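Proton-dependent oligopeptide transporter family protein (Xanthomonas campestris, PDB 6EI3) probably couples proton movement to the uptake of small peptides across the membrane, as a POT-family transporter of the major facilitator superfamily, here crystallised in an auto-inhibited state. Local coordinates at residues G265-Q270 against D284-L289; T362-M367 against Y497-N502; F82-C87 against I181-F186. One frame throughout, in Å; residues are numbered along the deposited sequence.

Interaction 1 (G265-Q270 against D284-L289); sequences GGTWWQ and DGVRAL. With 78M ((2S)-2,3-dihydroxypropyl(7Z)-pentadec-7-enoate), chain O.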
loop_
_atom_site.group_PDB
_atom_site.type_symbol
_atom_site.label_atom_id
_atom_site.label_comp_id
_atom_site.label_asym_id
_atom_site.label_seq_id
_atom_site.Cartn_x
_atom_site.Cartn_y
_atom_site.Cartn_z
ATOM N N GLY A 265 -14.441 -15.767 5.776
ATOM C CA GLY A 265 -15.551 -15.971 6.699
ATOM C C GLY A 265 -16.103 -17.384 6.652
ATOM O O GLY A 265 -16.564 -17.911 7.669
ATOM N N GLY A 266 -16.036 -17.990 5.464
ATOM C CA GLY A 266 -16.469 -19.360 5.216
ATOM C C GLY A 266 -15.522 -20.357 5.845
ATOM O O GLY A 266 -15.964 -21.391 6.356
ATOM N N THR A 267 -14.205 -20.034 5.825
ATOM C CA THR A 267 -13.141 -20.843 6.427
ATOM C C THR A 267 -13.260 -20.763 7.947
ATOM O O THR A 267 -13.103 -21.781 8.612
ATOM C CB THR A 267 -11.765 -20.416 5.903
ATOM O OG1 THR A 267 -11.748 -20.578 4.485
ATOM C CG2 THR A 267 -10.612 -21.209 6.528
ATOM N N TRP A 268 -13.569 -19.559 8.483
ATOM C CA TRP A 268 -13.769 -19.302 9.913
ATOM C C TRP A 268 -14.893 -20.189 10.473
ATOM O O TRP A 268 -14.773 -20.695 11.588
ATOM C CB TRP A 268 -14.078 -17.808 10.165
ATOM C CG TRP A 268 -14.274 -17.476 11.618
ATOM C CD1 TRP A 268 -15.456 -17.420 12.296
ATOM C CD2 TRP A 268 -13.244 -17.224 12.585
ATOM N NE1 TRP A 268 -15.228 -17.148 13.624
ATOM C CE2 TRP A 268 -13.879 -17.010 13.828
ATOM C CE3 TRP A 268 -11.843 -17.129 12.516
ATOM C CZ2 TRP A 268 -13.163 -16.717 14.996
ATOM C CZ3 TRP A 268 -11.136 -16.816 13.670
ATOM C CH2 TRP A 268 -11.792 -16.647 14.898
ATOM N N TRP A 269 -15.971 -20.368 9.693
ATOM C CA TRP A 269 -17.152 -21.167 10.031
ATOM C C TRP A 269 -16.832 -22.647 10.260
ATOM O O TRP A 269 -17.364 -23.245 11.196
ATOM C CB TRP A 269 -18.181 -21.077 8.890
ATOM C CG TRP A 269 -19.286 -20.082 9.074
ATOM C CD1 TRP A 269 -19.246 -18.752 8.779
ATOM C CD2 TRP A 269 -20.637 -20.370 9.452
ATOM N NE1 TRP A 269 -20.480 -18.181 8.990
ATOM C CE2 TRP A 269 -21.353 -19.151 9.406
ATOM C CE3 TRP A 269 -21.308 -21.532 9.862
ATOM C CZ2 TRP A 269 -22.710 -19.065 9.746
ATOM C CZ3 TRP A 269 -22.649 -21.443 10.200
ATOM C CH2 TRP A 269 -23.334 -20.221 10.143
ATOM N N GLN A 270 -16.001 -23.241 9.378
ATOM C CA GLN A 270 -15.676 -24.670 9.359
ATOM C C GLN A 270 -14.211 -25.010 9.663
ATOM O O GLN A 270 -13.789 -26.127 9.366
ATOM C CB GLN A 270 -16.021 -25.239 7.964
ATOM C CG GLN A 270 -17.486 -25.225 7.578
ATOM C CD GLN A 270 -17.735 -25.642 6.139
ATOM O OE1 GLN A 270 -18.741 -25.269 5.551
ATOM N NE2 GLN A 270 -16.840 -26.416 5.526
ATOM N N ASP A 284 -4.683 -23.738 14.375
ATOM C CA ASP A 284 -4.592 -22.566 15.253
ATOM C C ASP A 284 -3.916 -21.424 14.496
ATOM O O ASP A 284 -4.335 -20.285 14.624
ATOM C CB ASP A 284 -3.793 -22.879 16.530
ATOM C CG ASP A 284 -4.401 -23.897 17.478
ATOM O OD1 ASP A 284 -5.561 -24.308 17.250
ATOM O OD2 ASP A 284 -3.705 -24.302 18.437
ATOM N N GLY A 285 -2.884 -21.754 13.721
ATOM C CA GLY A 285 -2.136 -20.822 12.885
ATOM C C GLY A 285 -2.983 -20.134 11.834
ATOM O O GLY A 285 -2.806 -18.940 11.590
ATOM N N VAL A 286 -3.944 -20.872 11.237
ATOM C CA VAL A 286 -4.882 -20.343 10.245
ATOM C C VAL A 286 -5.943 -19.494 10.967
ATOM O O VAL A 286 -6.361 -18.478 10.420
ATOM C CB VAL A 286 -5.467 -21.459 9.316
ATOM C CG1 VAL A 286 -6.604 -20.941 8.436
ATOM C CG2 VAL A 286 -4.365 -22.068 8.451
ATOM N N ARG A 287 -6.353 -19.893 12.204
ATOM C CA ARG A 287 -7.289 -19.119 13.037
ATOM C C ARG A 287 -6.680 -17.744 13.358
ATOM O O ARG A 287 -7.374 -16.727 13.259
ATOM C CB ARG A 287 -7.629 -19.861 14.345
ATOM C CG ARG A 287 -8.824 -19.243 15.062
ATOM C CD ARG A 287 -9.507 -20.158 16.068
ATOM N NE ARG A 287 -10.186 -21.310 15.465
ATOM C CZ ARG A 287 -11.383 -21.275 14.883
ATOM N NH1 ARG A 287 -12.040 -20.126 14.766
ATOM N NH2 ARG A 287 -11.920 -22.381 14.391
ATOM N N ALA A 288 -5.383 -17.730 13.735
ATOM C CA ALA A 288 -4.627 -16.525 14.045
ATOM C C ALA A 288 -4.537 -15.622 12.797
ATOM O O ALA A 288 -4.751 -14.412 12.910
ATOM C CB ALA A 288 -3.239 -16.904 14.534
ATOM N N LEU A 289 -4.279 -16.219 11.607
ATOM C CA LEU A 289 -4.205 -15.510 10.319
ATOM C C LEU A 289 -5.535 -14.830 9.977
ATOM O O LEU A 289 -5.522 -13.717 9.460
ATOM C CB LEU A 289 -3.820 -16.477 9.177
ATOM C CG LEU A 289 -2.471 -16.309 8.458
ATOM C CD1 LEU A 289 -2.171 -14.851 8.088
ATOM C CD2 LEU A 289 -1.346 -16.938 9.231
HETATM O O21 78M O . -12.408 -12.374 15.351
HETATM C C20 78M O . -12.198 -13.224 14.235
HETATM C C18 78M O . -13.193 -12.938 13.135
HETATM O O19 78M O . -14.527 -13.108 13.621
HETATM C C17 78M O . -12.978 -13.809 11.922
HETATM O O2 78M O . -13.655 -13.143 10.831
HETATM C C1 78M O . -13.373 -13.534 9.582
HETATM O O1 78M O . -12.719 -14.509 9.310
HETATM C C2 78M O . -13.966 -12.596 8.571
HETATM C C3 78M O . -12.918 -11.904 7.709
HETATM C C4 78M O . -13.240 -10.439 7.443
HETATM C C5 78M O . -13.514 -10.099 5.987
HETATM C C6 78M O . -12.262 -9.931 5.117
HETATM C C7 78M O . -11.961 -8.496 4.825
HETATM C C8 78M O . -12.076 -7.884 3.659
HETATM C C9 78M O . -11.774 -6.438 3.386
HETATM C C10 78M O . -13.003 -5.557 3.632
HETATM C C11 78M O . -12.733 -4.305 4.448
HETATM C C12 78M O . -13.926 -3.867 5.289
HETATM C C13 78M O . -13.666 -2.718 6.255
HETATM C C15 78M O . -13.736 -0.236 6.645
HETATM C C14 78M O . -13.684 -1.338 5.624
#
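Trp268 and Arg287 bring the two helical segments closest together, with their CA atoms 7.2 Å apart. At that spacing the contact is carried mainly by two long side chains. The bridge is a cation-pi interaction. Arg287 CZ sits 4.6 Å from the centroid of the six-membered ring of Trp268 and only 10° off the ring normal, so the charge lies squarely over the benzene half of the indole. The guanidinium does not lie flat on the ring: the two planes are 72° apart, and the group stands on its edge with NH1 dipping to 3.5 Å from Trp268 CH2. Arginine suits the place because its aliphatic part packs as well, Arg287 CG lying 3.6 Å from Trp268 CZ3, before the bend at chi3 (-67°) swings the charged end over the ring. The guanidinium has a second partner, since NH2 makes a salt bridge with Glu272, and these two interactions would together hold its rotation.

The opposite face of the indole belongs to the bound monoacylglycerol, whose glycerol carbon C17 comes within 3.5 Å of Trp268 CD2. Tryptophan, broad and polarisable, can thus serve a cation on one side and a lipid headgroup on the other. Deeper in, Thr267 and Val286 meet loosely through their methyls, CG2 to CG1 at 4.4 Å. The threonine hydroxyl is turned back on its own helix, to Ile263 O.

The contact joins the C-terminal part of helix 248-270 to the early turns of helix 281-306, while helix 206-215 closes over the Thr267 and Val286 side, placing Val210 and Leu214 on the first and Phe206 and Val209 on the second.

Interaction 2 (T362-M367 against Y497-N502); sequences TSLRRM and YRMVDN. With 78M ((2S)-2,3-dihydroxypropyl(7Z)-pentadec-7-enoate), chain J.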
loop_
_atom_site.group_PDB
_atom_site.type_symbol
_atom_site.label_atom_id
_atom_site.label_comp_id
_atom_site.label_asym_id
_atom_site.label_seq_id
_atom_site.Cartn_x
_atom_site.Cartn_y
_atom_site.Cartn_z
ATOM N N THR A 362 0.953 -0.456 23.746
ATOM C CA THR A 362 0.829 -1.782 23.113
ATOM C C THR A 362 0.656 -1.626 21.615
ATOM O O THR A 362 0.257 -0.559 21.150
ATOM C CB THR A 362 -0.357 -2.597 23.687
ATOM O OG1 THR A 362 -1.580 -1.966 23.307
ATOM C CG2 THR A 362 -0.278 -2.820 25.219
ATOM N N SER A 363 0.943 -2.684 20.863
ATOM C CA SER A 363 0.833 -2.643 19.413
ATOM C C SER A 363 -0.606 -2.279 18.934
ATOM O O SER A 363 -0.755 -1.459 18.040
ATOM C CB SER A 363 1.358 -3.941 18.801
ATOM O OG SER A 363 0.520 -5.016 19.178
ATOM N N LEU A 364 -1.642 -2.777 19.618
ATOM C CA LEU A 364 -3.031 -2.477 19.252
ATOM C C LEU A 364 -3.459 -1.055 19.643
ATOM O O LEU A 364 -4.252 -0.448 18.918
ATOM C CB LEU A 364 -3.997 -3.546 19.789
ATOM C CG LEU A 364 -3.942 -4.908 19.068
ATOM C CD1 LEU A 364 -4.816 -5.921 19.763
ATOM C CD2 LEU A 364 -4.292 -4.792 17.550
ATOM N N ARG A 365 -2.873 -0.498 20.725
ATOM C CA ARG A 365 -3.112 0.889 21.149
ATOM C C ARG A 365 -2.461 1.837 20.161
ATOM O O ARG A 365 -3.049 2.860 19.824
ATOM C CB ARG A 365 -2.570 1.167 22.564
ATOM C CG ARG A 365 -3.602 0.928 23.659
ATOM C CD ARG A 365 -2.949 0.949 25.025
ATOM N NE ARG A 365 -3.942 0.967 26.100
ATOM C CZ ARG A 365 -3.643 1.010 27.392
ATOM N NH1 ARG A 365 -2.376 1.062 27.786
ATOM N NH2 ARG A 365 -4.606 1.016 28.300
ATOM N N ARG A 366 -1.249 1.497 19.698
ATOM C CA ARG A 366 -0.525 2.292 18.701
ATOM C C ARG A 366 -1.348 2.325 17.412
ATOM O O ARG A 366 -1.551 3.390 16.846
ATOM C CB ARG A 366 0.852 1.679 18.401
ATOM C CG ARG A 366 1.886 1.832 19.523
ATOM C CD ARG A 366 3.203 1.164 19.112
ATOM N NE ARG A 366 4.013 0.838 20.276
ATOM C CZ ARG A 366 5.259 0.374 20.222
ATOM N NH1 ARG A 366 5.851 0.176 19.052
ATOM N NH2 ARG A 366 5.927 0.117 21.341
ATOM N N MET A 367 -1.858 1.160 16.981
ATOM C CA MET A 367 -2.623 1.063 15.748
ATOM C C MET A 367 -3.929 1.866 15.791
ATOM O O MET A 367 -4.173 2.641 14.868
ATOM C CB MET A 367 -2.845 -0.390 15.361
ATOM C CG MET A 367 -1.554 -1.080 14.893
ATOM S SD MET A 367 -1.815 -2.838 14.595
ATOM C CE MET A 367 -2.563 -2.767 12.947
ATOM N N TYR A 497 -9.443 -8.626 21.481
ATOM C CA TYR A 497 -8.360 -9.426 20.931
ATOM C C TYR A 497 -7.453 -9.984 22.033
ATOM O O TYR A 497 -7.006 -9.243 22.890
ATOM C CB TYR A 497 -7.549 -8.650 19.884
ATOM C CG TYR A 497 -6.525 -9.528 19.197
ATOM C CD1 TYR A 497 -6.885 -10.352 18.136
ATOM C CD2 TYR A 497 -5.201 -9.567 19.637
ATOM C CE1 TYR A 497 -5.950 -11.169 17.509
ATOM C CE2 TYR A 497 -4.263 -10.396 19.029
ATOM C CZ TYR A 497 -4.646 -11.206 17.975
ATOM O OH TYR A 497 -3.739 -12.034 17.381
ATOM N N ARG A 498 -7.198 -11.284 22.010
ATOM C CA ARG A 498 -6.287 -11.921 22.953
ATOM C C ARG A 498 -4.886 -12.082 22.310
ATOM O O ARG A 498 -4.725 -12.824 21.334
ATOM C CB ARG A 498 -6.866 -13.251 23.431
ATOM C CG ARG A 498 -5.973 -14.024 24.397
ATOM C CD ARG A 498 -6.772 -14.934 25.321
ATOM N NE ARG A 498 -7.596 -15.915 24.609
ATOM C CZ ARG A 498 -7.142 -17.046 24.076
ATOM N NH1 ARG A 498 -5.849 -17.344 24.132
ATOM N NH2 ARG A 498 -7.976 -17.878 23.465
ATOM N N MET A 499 -3.881 -11.373 22.854
ATOM C CA MET A 499 -2.498 -11.475 22.374
ATOM C C MET A 499 -1.968 -12.906 22.669
ATOM O O MET A 499 -2.047 -13.362 23.804
ATOM C CB MET A 499 -1.589 -10.448 23.090
ATOM C CG MET A 499 -1.924 -8.988 22.799
ATOM S SD MET A 499 -1.651 -8.525 21.097
ATOM C CE MET A 499 0.165 -8.390 21.036
ATOM N N VAL A 500 -1.490 -13.610 21.634
ATOM C CA VAL A 500 -0.881 -14.950 21.730
ATOM C C VAL A 500 0.369 -14.878 20.832
ATOM O O VAL A 500 0.290 -15.095 19.629
ATOM C CB VAL A 500 -1.813 -16.157 21.389
ATOM C CG1 VAL A 500 -1.091 -17.494 21.657
ATOM C CG2 VAL A 500 -3.118 -16.118 22.202
ATOM N N ASP A 501 1.489 -14.461 21.418
ATOM C CA ASP A 501 2.765 -14.279 20.728
ATOM C C ASP A 501 3.391 -15.581 20.249
ATOM O O ASP A 501 3.149 -16.624 20.846
ATOM C CB ASP A 501 3.757 -13.545 21.643
ATOM C CG ASP A 501 4.703 -12.688 20.844
ATOM O OD1 ASP A 501 5.748 -13.215 20.399
ATOM O OD2 ASP A 501 4.385 -11.507 20.631
ATOM N N ASN A 502 4.203 -15.524 19.175
ATOM C CA ASN A 502 4.884 -16.744 18.702
ATOM C C ASN A 502 6.286 -16.900 19.332
ATOM O O ASN A 502 6.875 -17.970 19.264
ATOM C CB ASN A 502 4.937 -16.796 17.174
ATOM C CG ASN A 502 5.545 -15.610 16.502
ATOM O OD1 ASN A 502 6.371 -14.866 17.053
ATOM N ND2 ASN A 502 5.171 -15.441 15.258
HETATM O O21 78M J . -6.244 -4.792 27.474
HETATM C C20 78M J . -6.418 -4.767 26.065
HETATM C C18 78M J . -6.955 -3.430 25.607
HETATM O O19 78M J . -8.184 -3.147 26.285
HETATM C C17 78M J . -7.156 -3.374 24.111
HETATM O O2 78M J . -7.655 -2.049 23.806
HETATM C C1 78M J . -7.133 -1.412 22.749
HETATM O O1 78M J . -6.212 -1.832 22.098
HETATM C C2 78M J . -7.851 -0.119 22.484
HETATM C C3 78M J . -6.919 1.015 22.087
HETATM C C4 78M J . -7.494 2.396 22.323
HETATM C C5 78M J . -6.435 3.480 22.259
HETATM C C6 78M J . -6.983 4.905 22.298
HETATM C C7 78M J . -5.877 5.915 22.419
HETATM C C8 78M J . -5.887 7.197 22.064
HETATM C C9 78M J . -7.012 7.981 21.440
HETATM C C10 78M J . -6.819 8.223 19.940
HETATM C C11 78M J . -5.884 9.381 19.567
HETATM C C12 78M J . -6.489 10.785 19.623
HETATM C C13 78M J . -7.623 11.043 18.637
HETATM C C15 78M J . -9.682 12.396 18.103
HETATM C C14 78M J . -8.376 12.339 18.860
#
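Tyr497 sends its hydroxyl to Gln424 OE1, an amide oxygen that Val500 N also grips; two hydrogen bonds on one atom thus pin the segment 497-502, which has no regular structure of its own, to the end of helix 400-424. Tyrosine fits here because its ring can pack against apolar groups while its phenol reaches a polar partner.

The CB of Tyr497 points toward helix 363-389, but with CG anti to the backbone N (chi1 -173°) the ring is carried past Leu364 toward Gln424. Leu364 CD1 therefore rests on the root of the side chain, on CB and, at 3.7 Å, on Tyr497 CD2; it comes in obliquely, and the two side chains cross at about a right angle. Met499, its chain bent twice, sets SD in plane at the edge of the Tyr497 ring, with Leu364 CD1 also near that sulfur at 4.3 Å, and its CE reaches to 3.9 Å from Ser363 OG. A flexible thioether is well suited to filling such an irregular corner, on the surface of the protein and beside Phe420.

Leu364 also faces lipid: its CB is 3.6 Å from the ester carbonyl oxygen O1 of the bound monoacylglycerol, whose acyl chain continues past Arg365, C3 lying 3.7 Å from Arg365 CG. Arg495 binds the same lipid by a hydrogen bond.

The helix receiving these contacts begins with a classic N-cap. Thr362 OG1 accepts from Arg365 N at 3.2 Å with an N-H...O angle of 150°, supplying an acceptor that the first turn lacks. Capped helix start, post-helical tail and lipid together make a junction at the end of a helical bundle, consistent with a transmembrane helix end in a major facilitator transporter.

Interaction 3 (F82-C87 against I181-F186); sequences FSLIYC and IATAVF. With 78M ((2S)-2,3-dihydroxypropyl(7Z)-pentadec-7-enoate), chain B.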
loop_
_atom_site.group_PDB
_atom_site.type_symbol
_atom_site.label_atom_id
_atom_site.label_comp_id
_atom_site.label_asym_id
_atom_site.label_seq_id
_atom_site.Cartn_x
_atom_site.Cartn_y
_atom_site.Cartn_z
ATOM N N PHE A 82 10.124 -9.224 -14.448
ATOM C CA PHE A 82 9.244 -8.147 -14.002
ATOM C C PHE A 82 9.972 -6.800 -14.115
ATOM O O PHE A 82 9.344 -5.821 -14.491
ATOM C CB PHE A 82 8.750 -8.378 -12.572
ATOM C CG PHE A 82 7.486 -9.199 -12.491
ATOM C CD1 PHE A 82 6.245 -8.625 -12.744
ATOM C CD2 PHE A 82 7.535 -10.546 -12.169
ATOM C CE1 PHE A 82 5.072 -9.379 -12.650
ATOM C CE2 PHE A 82 6.358 -11.301 -12.076
ATOM C CZ PHE A 82 5.133 -10.714 -12.319
ATOM N N SER A 83 11.297 -6.761 -13.824
ATOM C CA SER A 83 12.081 -5.519 -13.922
ATOM C C SER A 83 12.194 -5.021 -15.365
ATOM O O SER A 83 12.190 -3.816 -15.586
ATOM C CB SER A 83 13.463 -5.684 -13.298
ATOM O OG SER A 83 13.339 -5.912 -11.904
ATOM N N LEU A 84 12.278 -5.931 -16.339
ATOM C CA LEU A 84 12.349 -5.560 -17.757
ATOM C C LEU A 84 10.990 -5.008 -18.233
ATOM O O LEU A 84 10.953 -4.067 -19.021
ATOM C CB LEU A 84 12.775 -6.758 -18.623
ATOM C CG LEU A 84 14.235 -7.199 -18.541
ATOM C CD1 LEU A 84 14.401 -8.596 -19.143
ATOM C CD2 LEU A 84 15.163 -6.213 -19.236
ATOM N N ILE A 85 9.878 -5.596 -17.749
ATOM C CA ILE A 85 8.523 -5.119 -18.059
ATOM C C ILE A 85 8.397 -3.697 -17.477
ATOM O O ILE A 85 7.911 -2.784 -18.141
ATOM C CB ILE A 85 7.439 -6.108 -17.522
ATOM C CG1 ILE A 85 7.425 -7.414 -18.390
ATOM C CG2 ILE A 85 6.047 -5.458 -17.520
ATOM C CD1 ILE A 85 6.661 -8.622 -17.819
ATOM N N TYR A 86 8.900 -3.529 -16.244
ATOM C CA TYR A 86 8.933 -2.308 -15.461
ATOM C C TYR A 86 9.641 -1.216 -16.292
ATOM O O TYR A 86 9.098 -0.116 -16.441
ATOM C CB TYR A 86 9.667 -2.644 -14.159
ATOM C CG TYR A 86 9.488 -1.761 -12.944
ATOM C CD1 TYR A 86 9.092 -0.428 -13.072
ATOM C CD2 TYR A 86 9.840 -2.215 -11.678
ATOM C CE1 TYR A 86 9.044 0.420 -11.965
ATOM C CE2 TYR A 86 9.832 -1.370 -10.575
ATOM C CZ TYR A 86 9.410 -0.058 -10.717
ATOM O OH TYR A 86 9.377 0.742 -9.605
ATOM N N CYS A 87 10.831 -1.549 -16.868
ATOM C CA CYS A 87 11.625 -0.691 -17.756
ATOM C C CYS A 87 10.806 -0.312 -19.002
ATOM O O CYS A 87 10.799 0.851 -19.389
ATOM C CB CYS A 87 12.926 -1.390 -18.153
ATOM S SG CYS A 87 14.181 -1.432 -16.847
ATOM N N ILE A 181 19.121 1.326 -14.900
ATOM C CA ILE A 181 20.339 1.118 -14.105
ATOM C C ILE A 181 20.081 0.109 -12.995
ATOM O O ILE A 181 20.958 -0.711 -12.741
ATOM C CB ILE A 181 20.908 2.453 -13.544
ATOM C CG1 ILE A 181 21.467 3.350 -14.694
ATOM C CG2 ILE A 181 21.984 2.176 -12.458
ATOM C CD1 ILE A 181 21.743 4.826 -14.286
ATOM N N ALA A 182 18.896 0.179 -12.323
ATOM C CA ALA A 182 18.526 -0.768 -11.263
ATOM C C ALA A 182 18.537 -2.198 -11.802
ATOM O O ALA A 182 19.082 -3.094 -11.150
ATOM C CB ALA A 182 17.131 -0.444 -10.721
ATOM N N THR A 183 17.938 -2.400 -13.002
ATOM C CA THR A 183 17.838 -3.714 -13.667
ATOM C C THR A 183 19.225 -4.198 -14.087
ATOM O O THR A 183 19.553 -5.367 -13.858
ATOM C CB THR A 183 16.843 -3.646 -14.854
ATOM O OG1 THR A 183 15.602 -3.117 -14.393
ATOM C CG2 THR A 183 16.603 -5.012 -15.505
ATOM N N ALA A 184 20.048 -3.288 -14.679
ATOM C CA ALA A 184 21.407 -3.613 -15.109
ATOM C C ALA A 184 22.272 -4.038 -13.921
ATOM O O ALA A 184 23.018 -5.008 -14.040
ATOM C CB ALA A 184 22.050 -2.420 -15.833
ATOM N N VAL A 185 22.195 -3.296 -12.796
ATOM C CA VAL A 185 22.970 -3.587 -11.587
ATOM C C VAL A 185 22.567 -4.961 -11.005
ATOM O O VAL A 185 23.443 -5.769 -10.691
ATOM C CB VAL A 185 22.924 -2.423 -10.554
ATOM C CG1 VAL A 185 23.406 -2.879 -9.179
ATOM C CG2 VAL A 185 23.765 -1.230 -11.037
ATOM N N PHE A 186 21.247 -5.249 -10.943
ATOM C CA PHE A 186 20.766 -6.544 -10.457
ATOM C C PHE A 186 21.381 -7.669 -11.317
ATOM O O PHE A 186 21.999 -8.574 -10.776
ATOM C CB PHE A 186 19.215 -6.606 -10.430
ATOM C CG PHE A 186 18.661 -7.865 -9.778
ATOM C CD1 PHE A 186 18.611 -7.988 -8.387
ATOM C CD2 PHE A 186 18.176 -8.914 -10.552
ATOM C CE1 PHE A 186 18.114 -9.158 -7.786
ATOM C CE2 PHE A 186 17.638 -10.058 -9.952
ATOM C CZ PHE A 186 17.618 -10.177 -8.573
HETATM O O21 78M B . 17.165 -15.973 -15.266
HETATM C C20 78M B . 16.708 -16.427 -16.532
HETATM C C18 78M B . 16.287 -15.267 -17.404
HETATM O O19 78M B . 15.494 -15.748 -18.495
HETATM C C17 78M B . 17.468 -14.489 -17.931
HETATM O O2 78M B . 16.911 -13.319 -18.574
HETATM C C1 78M B . 17.759 -12.360 -18.961
HETATM O O1 78M B . 18.939 -12.368 -18.719
HETATM C C2 78M B . 17.046 -11.294 -19.748
HETATM C C3 78M B . 17.883 -10.062 -20.089
HETATM C C4 78M B . 18.178 -9.167 -18.891
HETATM C C5 78M B . 18.834 -7.846 -19.251
HETATM C C6 78M B . 19.448 -7.115 -18.062
HETATM C C7 78M B . 19.742 -5.666 -18.324
HETATM C C8 78M B . 20.822 -5.127 -18.879
HETATM C C9 78M B . 22.046 -5.819 -19.419
HETATM C C10 78M B . 23.113 -4.838 -19.923
HETATM C C11 78M B . 23.975 -4.227 -18.824
HETATM C C12 78M B . 24.674 -2.931 -19.211
HETATM C C13 78M B . 25.683 -2.436 -18.177
HETATM C C15 78M B . 25.217 0.040 -17.689
HETATM C C14 78M B . 26.132 -0.987 -18.351
#
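Thr183 packs among Ser83, Leu84 and Cys87 on two helices of this major facilitator transporter, where segments 82-87 and 181-186 run roughly antiparallel, 157° between their N-to-C directions. The segment axes come within 9.8 Å, an ordinary spacing for packed helices. The short side chains of Ser83 and Thr183 meet where the CA atoms are nearest, at 6.0 Å.

Across the interface the contacts are van der Waals in kind. Ser83 presents its CB, not its hydroxyl, to Thr183 OG1 at 3.5 Å. Thr183 CG2, anti to its own backbone nitrogen, lies between Ser83 CB and Leu84 CD2, the latter at 4.2 Å, with the leucine and threonine side chains crossing at about a right angle.

The polar groups are served within their own helices. Ser83 OG bonds to Ile79 O and Thr183 OG1 to Met179 O, each hydroxyl returning to the carbonyl of the preceding turn. Serine and threonine therefore suit a buried helix surface in a membrane, since neither needs a partner across the interface.

Lipid supplies the third kind of contact. The acyl chain of the bound monoacylglycerol runs along the outer side of the helix pair, its C2 lying 3.8 Å from Leu84 CD1 and its C11 4.0 Å from Ala184 CB. The branched leucine thus touches both threonine and lipid, while the short alanine lets the chain lie close to its helix.

On the buried side, Tyr86 reaches Glu14 and Phe186 packs on helix 4-22. Between the segments themselves, the shortest approach is that of Cys87 SG to Thr183 OG1, 3.3 Å.

Overall arrangement
Following the chain from the N terminus, interaction 3 comes first, helix 168-188 returning against helix 62-95 to close a loop of 93 intervening residues. Interaction 1 closes a short one, from the C-terminal part of helix 248-270 through a mostly irregular link into helix 281-306. Interaction 2 closes over 129 intervening residues, bringing the tail after helix 471-495 back to the start of helix 363-389. The three follow in series; none nests or crosses. Interactions 1 and 2 are neighbours, centres 18 Å apart, and helix 281-306 links them: Arg291 touches both Trp268 and Tyr497. Interaction 3 lies 39 Å from each, centre to centre, and across the chain's centre from interaction 2.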